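PDB 2O0P: hypothetical protein CC0527, which is of unknown function but belongs to the DUF952 family, placed in the ADP-ribosyl clan. Local coordinates for residues R21-A26 with Y85-V90; F33-A38 with F81-R86. The protein carries 2 engineered substitutions. All blocks are in the same frame, centred on the assembly; numbering follows the deposited sequence.

Contact 1: R21-A26 with Y85-V90; sequences RFEGSA and YRPLLV
The ring of Phe22, a residue paired through its backbone with Leu88, carries the backbone N of Gly24 on one face, 3.5 Å above the plane and over its centre, while beyond the two segments Ala16 of helix 10-17 and Lys6 and Leu8 of strand 3-9 pack against the side chain. With CG anti to the backbone N (chi1 173°), the ring is carried away from Leu88, and the two side chains come together near their bases, CB of Phe22 lying 4.3 Å from CB of Leu88. Leu88 in turn reaches toward Leu59 and Val61 of strand 56-62. On the side of the small sheet that carries Arg21 the chemistry is charged. The Arg21 chain, bent at chi2 (-65°), runs alongside the Pro87 ring, its CG 3.7 Å from Pro87 CB. Glu23 follows the same direction, with its CG 4.1 Å from Pro87 CG, and the two charged ends join beyond the proline in a salt bridge, Arg21 NH2 to Glu23 OE2 at 3.4 Å. Farther along, CG2 of Val90 rests 3.6 Å from the backbone N of Arg21. Phe22 and Leu88 form an antiparallel hydrogen-bonded pair, their backbones fastened by reciprocal bonds: Phe22 N to Leu88 O at 2.7 Å, almost straight, and Leu88 N to Phe22 O at 2.8 Å. Because the main-chain polar groups of this buried pair satisfy one another, the sheet can turn a wholly apolar face of Phe22 and Leu88 inward, while the aliphatic parts of an ion pair lie along the proline on the outer face, where nearby solvent would probably weaken its electrostatic pull.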
# COMPACT_ATOMS: atom_id res chain seq x y z
N ARG A 21 1.87 -7.77 -12.29
CA ARG A 21 2.43 -7.49 -10.97
C ARG A 21 2.83 -6.02 -10.83
O ARG A 21 3.06 -5.33 -11.83
CB ARG A 21 3.64 -8.40 -10.68
CG ARG A 21 4.97 -8.01 -11.33
CD ARG A 21 4.95 -8.09 -12.85
NE ARG A 21 6.29 -7.91 -13.40
CZ ARG A 21 7.23 -8.85 -13.43
NH1 ARG A 21 6.98 -10.07 -12.95
NH2 ARG A 21 8.43 -8.58 -13.93
N PHE A 22 2.89 -5.55 -9.59
CA PHE A 22 3.26 -4.18 -9.27
C PHE A 22 4.69 -4.20 -8.74
O PHE A 22 4.97 -4.81 -7.70
CB PHE A 22 2.31 -3.62 -8.21
CG PHE A 22 2.69 -2.26 -7.69
CD1 PHE A 22 2.81 -1.17 -8.55
CD2 PHE A 22 2.90 -2.07 -6.32
CE1 PHE A 22 3.12 0.10 -8.04
CE2 PHE A 22 3.21 -0.81 -5.82
CZ PHE A 22 3.32 0.28 -6.68
N GLU A 23 5.59 -3.53 -9.45
CA GLU A 23 7.00 -3.51 -9.06
C GLU A 23 7.37 -2.39 -8.10
O GLU A 23 8.49 -2.36 -7.59
CB GLU A 23 7.88 -3.44 -10.31
CG GLU A 23 7.67 -4.63 -11.24
CD GLU A 23 8.56 -4.58 -12.46
OE1 GLU A 23 8.46 -3.60 -13.23
OE2 GLU A 23 9.35 -5.53 -12.66
N GLY A 24 6.44 -1.47 -7.86
CA GLY A 24 6.72 -0.39 -6.93
C GLY A 24 6.59 1.02 -7.48
O GLY A 24 6.70 1.26 -8.68
N SER A 25 6.34 1.95 -6.56
CA SER A 25 6.22 3.37 -6.88
C SER A 25 7.65 3.86 -7.10
O SER A 25 8.60 3.11 -6.90
CB SER A 25 5.62 4.11 -5.70
OG SER A 25 6.52 4.04 -4.60
N ALA A 26 7.81 5.13 -7.49
CA ALA A 26 9.13 5.70 -7.71
C ALA A 26 9.97 5.54 -6.45
O ALA A 26 11.15 5.19 -6.51
CB ALA A 26 9.01 7.17 -8.09
N TYR A 85 10.29 -7.24 -0.53
CA TYR A 85 11.47 -7.22 -1.38
C TYR A 85 11.34 -7.99 -2.69
O TYR A 85 12.26 -8.69 -3.12
CB TYR A 85 12.69 -7.71 -0.59
CG TYR A 85 13.17 -6.72 0.45
CD1 TYR A 85 12.46 -6.51 1.63
CD2 TYR A 85 14.31 -5.94 0.23
CE1 TYR A 85 12.87 -5.55 2.57
CE2 TYR A 85 14.73 -4.99 1.16
CZ TYR A 85 14.01 -4.80 2.32
OH TYR A 85 14.44 -3.86 3.24
N ARG A 86 10.19 -7.84 -3.33
CA ARG A 86 9.91 -8.47 -4.61
C ARG A 86 8.66 -7.79 -5.11
O ARG A 86 7.99 -7.10 -4.35
CB ARG A 86 9.67 -9.97 -4.45
CG ARG A 86 8.46 -10.34 -3.60
CD ARG A 86 8.23 -11.84 -3.67
NE ARG A 86 7.18 -12.32 -2.78
CZ ARG A 86 5.88 -12.14 -2.98
NH1 ARG A 86 5.44 -11.47 -4.04
NH2 ARG A 86 5.01 -12.65 -2.12
N PRO A 87 8.32 -7.96 -6.40
CA PRO A 87 7.11 -7.32 -6.90
C PRO A 87 5.87 -7.90 -6.23
O PRO A 87 5.88 -9.04 -5.77
CB PRO A 87 7.13 -7.63 -8.40
CG PRO A 87 8.60 -7.75 -8.69
CD PRO A 87 9.11 -8.53 -7.51
N LEU A 88 4.81 -7.10 -6.15
CA LEU A 88 3.55 -7.55 -5.57
C LEU A 88 2.72 -8.13 -6.71
O LEU A 88 2.37 -7.41 -7.65
CB LEU A 88 2.79 -6.38 -4.95
CG LEU A 88 1.36 -6.67 -4.49
CD1 LEU A 88 1.38 -7.69 -3.35
CD2 LEU A 88 0.70 -5.39 -4.05
N LEU A 89 2.38 -9.41 -6.65
CA LEU A 89 1.58 -10.02 -7.70
C LEU A 89 0.16 -9.48 -7.68
O LEU A 89 -0.39 -9.19 -6.63
CB LEU A 89 1.55 -11.55 -7.54
CG LEU A 89 2.81 -12.34 -7.92
CD1 LEU A 89 4.02 -11.75 -7.24
CD2 LEU A 89 2.63 -13.79 -7.53
N VAL A 90 -0.45 -9.35 -8.86
CA VAL A 90 -1.82 -8.86 -8.93
C VAL A 90 -2.72 -9.87 -8.23
O VAL A 90 -3.73 -9.50 -7.62
CB VAL A 90 -2.26 -8.66 -10.40
CG1 VAL A 90 -3.76 -8.39 -10.47
CG2 VAL A 90 -1.50 -7.49 -11.00

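Contact 2: F33-A38 with F81-R86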
# COMPACT_ATOMS: atom_id res chain seq x y z
N PHE A 33 12.52 -1.78 -2.27
CA PHE A 33 11.44 -2.61 -1.77
C PHE A 33 10.14 -1.82 -1.81
O PHE A 33 10.16 -0.60 -1.88
CB PHE A 33 11.71 -3.08 -0.33
CG PHE A 33 11.93 -1.96 0.64
CD1 PHE A 33 13.21 -1.48 0.90
CD2 PHE A 33 10.84 -1.36 1.28
CE1 PHE A 33 13.41 -0.42 1.79
CE2 PHE A 33 11.03 -0.30 2.17
CZ PHE A 33 12.32 0.17 2.42
N ILE A 34 9.02 -2.53 -1.76
CA ILE A 34 7.72 -1.89 -1.79
C ILE A 34 7.24 -1.58 -0.37
O ILE A 34 7.12 -2.48 0.45
CB ILE A 34 6.66 -2.79 -2.48
CG1 ILE A 34 7.05 -3.02 -3.95
CG2 ILE A 34 5.29 -2.13 -2.40
CD1 ILE A 34 6.17 -4.04 -4.66
N HIS A 35 7.00 -0.29 -0.10
CA HIS A 35 6.52 0.13 1.21
C HIS A 35 5.04 -0.18 1.35
O HIS A 35 4.22 0.26 0.55
CB HIS A 35 6.67 1.65 1.41
CG HIS A 35 8.08 2.11 1.59
ND1 HIS A 35 8.97 2.24 0.54
CD2 HIS A 35 8.75 2.52 2.69
CE1 HIS A 35 10.12 2.70 0.99
NE2 HIS A 35 10.02 2.88 2.29
N LEU A 36 4.71 -0.96 2.38
CA LEU A 36 3.33 -1.31 2.68
C LEU A 36 3.10 -0.89 4.13
O LEU A 36 4.05 -0.55 4.83
CB LEU A 36 3.10 -2.82 2.51
CG LEU A 36 3.08 -3.30 1.05
CD1 LEU A 36 4.06 -4.42 0.87
CD2 LEU A 36 1.67 -3.75 0.67
N SER A 37 1.85 -0.91 4.58
CA SER A 37 1.51 -0.50 5.94
C SER A 37 0.54 -1.49 6.57
O SER A 37 -0.35 -2.02 5.90
CB SER A 37 0.83 0.88 5.94
OG SER A 37 1.65 1.91 5.42
N ALA A 38 0.72 -1.74 7.86
CA ALA A 38 -0.21 -2.61 8.57
C ALA A 38 -1.45 -1.72 8.75
O ALA A 38 -1.36 -0.50 8.63
CB ALA A 38 0.36 -3.01 9.93
N PHE A 81 7.19 -2.01 10.02
CA PHE A 81 6.44 -1.85 8.78
C PHE A 81 6.72 -3.00 7.82
O PHE A 81 7.85 -3.49 7.73
CB PHE A 81 6.79 -0.52 8.09
CG PHE A 81 6.09 0.68 8.68
CD1 PHE A 81 6.38 1.11 9.96
CD2 PHE A 81 5.11 1.35 7.95
CE1 PHE A 81 5.72 2.21 10.51
CE2 PHE A 81 4.44 2.45 8.49
CZ PHE A 81 4.74 2.87 9.77
N PRO A 82 5.68 -3.46 7.12
CA PRO A 82 5.86 -4.56 6.17
C PRO A 82 6.50 -4.04 4.88
O PRO A 82 5.94 -3.16 4.22
CB PRO A 82 4.44 -5.08 5.96
CG PRO A 82 3.59 -3.85 6.13
CD PRO A 82 4.25 -3.15 7.31
N HIS A 83 7.69 -4.56 4.56
CA HIS A 83 8.44 -4.18 3.36
C HIS A 83 8.55 -5.41 2.46
O HIS A 83 9.06 -6.45 2.89
CB HIS A 83 9.86 -3.71 3.73
CG HIS A 83 9.92 -2.44 4.52
ND1 HIS A 83 8.84 -1.59 4.67
CD2 HIS A 83 10.96 -1.84 5.16
CE1 HIS A 83 9.21 -0.52 5.36
NE2 HIS A 83 10.49 -0.65 5.66
N LEU A 84 8.09 -5.31 1.22
CA LEU A 84 8.14 -6.45 0.30
C LEU A 84 9.31 -6.34 -0.67
O LEU A 84 9.33 -5.46 -1.54
CB LEU A 84 6.83 -6.56 -0.48
CG LEU A 84 6.68 -7.81 -1.35
CD1 LEU A 84 6.73 -9.05 -0.48
CD2 LEU A 84 5.37 -7.74 -2.12
N TYR A 85 10.29 -7.24 -0.53
CA TYR A 85 11.47 -7.22 -1.38
C TYR A 85 11.34 -7.99 -2.69
O TYR A 85 12.26 -8.69 -3.12
CB TYR A 85 12.69 -7.71 -0.59
CG TYR A 85 13.17 -6.72 0.45
CD1 TYR A 85 12.46 -6.51 1.63
CD2 TYR A 85 14.31 -5.94 0.23
CE1 TYR A 85 12.87 -5.55 2.57
CE2 TYR A 85 14.73 -4.99 1.16
CZ TYR A 85 14.01 -4.80 2.32
OH TYR A 85 14.44 -3.86 3.24
N ARG A 86 10.19 -7.84 -3.33
CA ARG A 86 9.91 -8.47 -4.61
C ARG A 86 8.66 -7.79 -5.11
O ARG A 86 7.99 -7.10 -4.35
CB ARG A 86 9.67 -9.97 -4.45
CG ARG A 86 8.46 -10.34 -3.60
CD ARG A 86 8.23 -11.84 -3.67
NE ARG A 86 7.18 -12.32 -2.78
CZ ARG A 86 5.88 -12.14 -2.98
NH1 ARG A 86 5.44 -11.47 -4.04
NH2 ARG A 86 5.01 -12.65 -2.12
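Phe33 starts the contact by meeting two aromatic residues of 81-86. Its ring forms an offset stack with His83, centroids 4.2 Å apart and planes at 23°, in which CE2 sits over the centre of the imidazole. Its CB meanwhile points at the face of Tyr85, 3.7 Å from the ring centroid and nearly on the normal, a CH-pi contact; chi1 of 58° sets CG between the backbone N and the carbonyl carbon, which leaves CB over the tyrosine face while the ring reaches on to His83. Ile34 pairs with Leu84 through two nearly straight backbone bonds, Ile34 N to Leu84 O at 3.0 Å and Leu84 N to Ile34 O at 3.1 Å. His35 lies beside His83 with the rings oblique, and one of its own faces receives CE2 of Phe33. At Leu36 the backbone N donates to Pro82 O at 3.1 Å through a bent N-H, and CD1 reaches across to CB of Leu84 at 3.8 Å. Ser37 OG approaches the edge of the Phe81 ring, 4.2 Å from CE2, while its hydroxyl is hydrogen-bonded to Thr45 of helix 39-49. Ala38 closes the run with its N 3.8 Å from Pro82 CD. Neighbouring antiparallel strands 34-38 and 80-84 of the six-stranded sheet are thus joined, with an aromatic cluster of Phe33, His35, His83 and Tyr85 at one end.

In the fold
Both contacts pair antiparallel strands and finish on the same piece of chain: strand 80-84 leads through the shared Tyr85 and Arg86 into strand 88-89. Contact 2 belongs to the six-stranded sheet, buries the greater surface and has mostly buried participants, whereas contact 1 is a short two-stranded sheet, farther from the chain centre and with an exposed charged side. Their chemistry differs accordingly, aromatic stacking and aliphatic packing in contact 2 against, in contact 1, a proline packed alongside an ion pair that is internal to 21-26. The two meet directly where CD1 of Ile34 packs 3.4 Å from the carbonyl O of Phe22, so the small sheet abuts the large one.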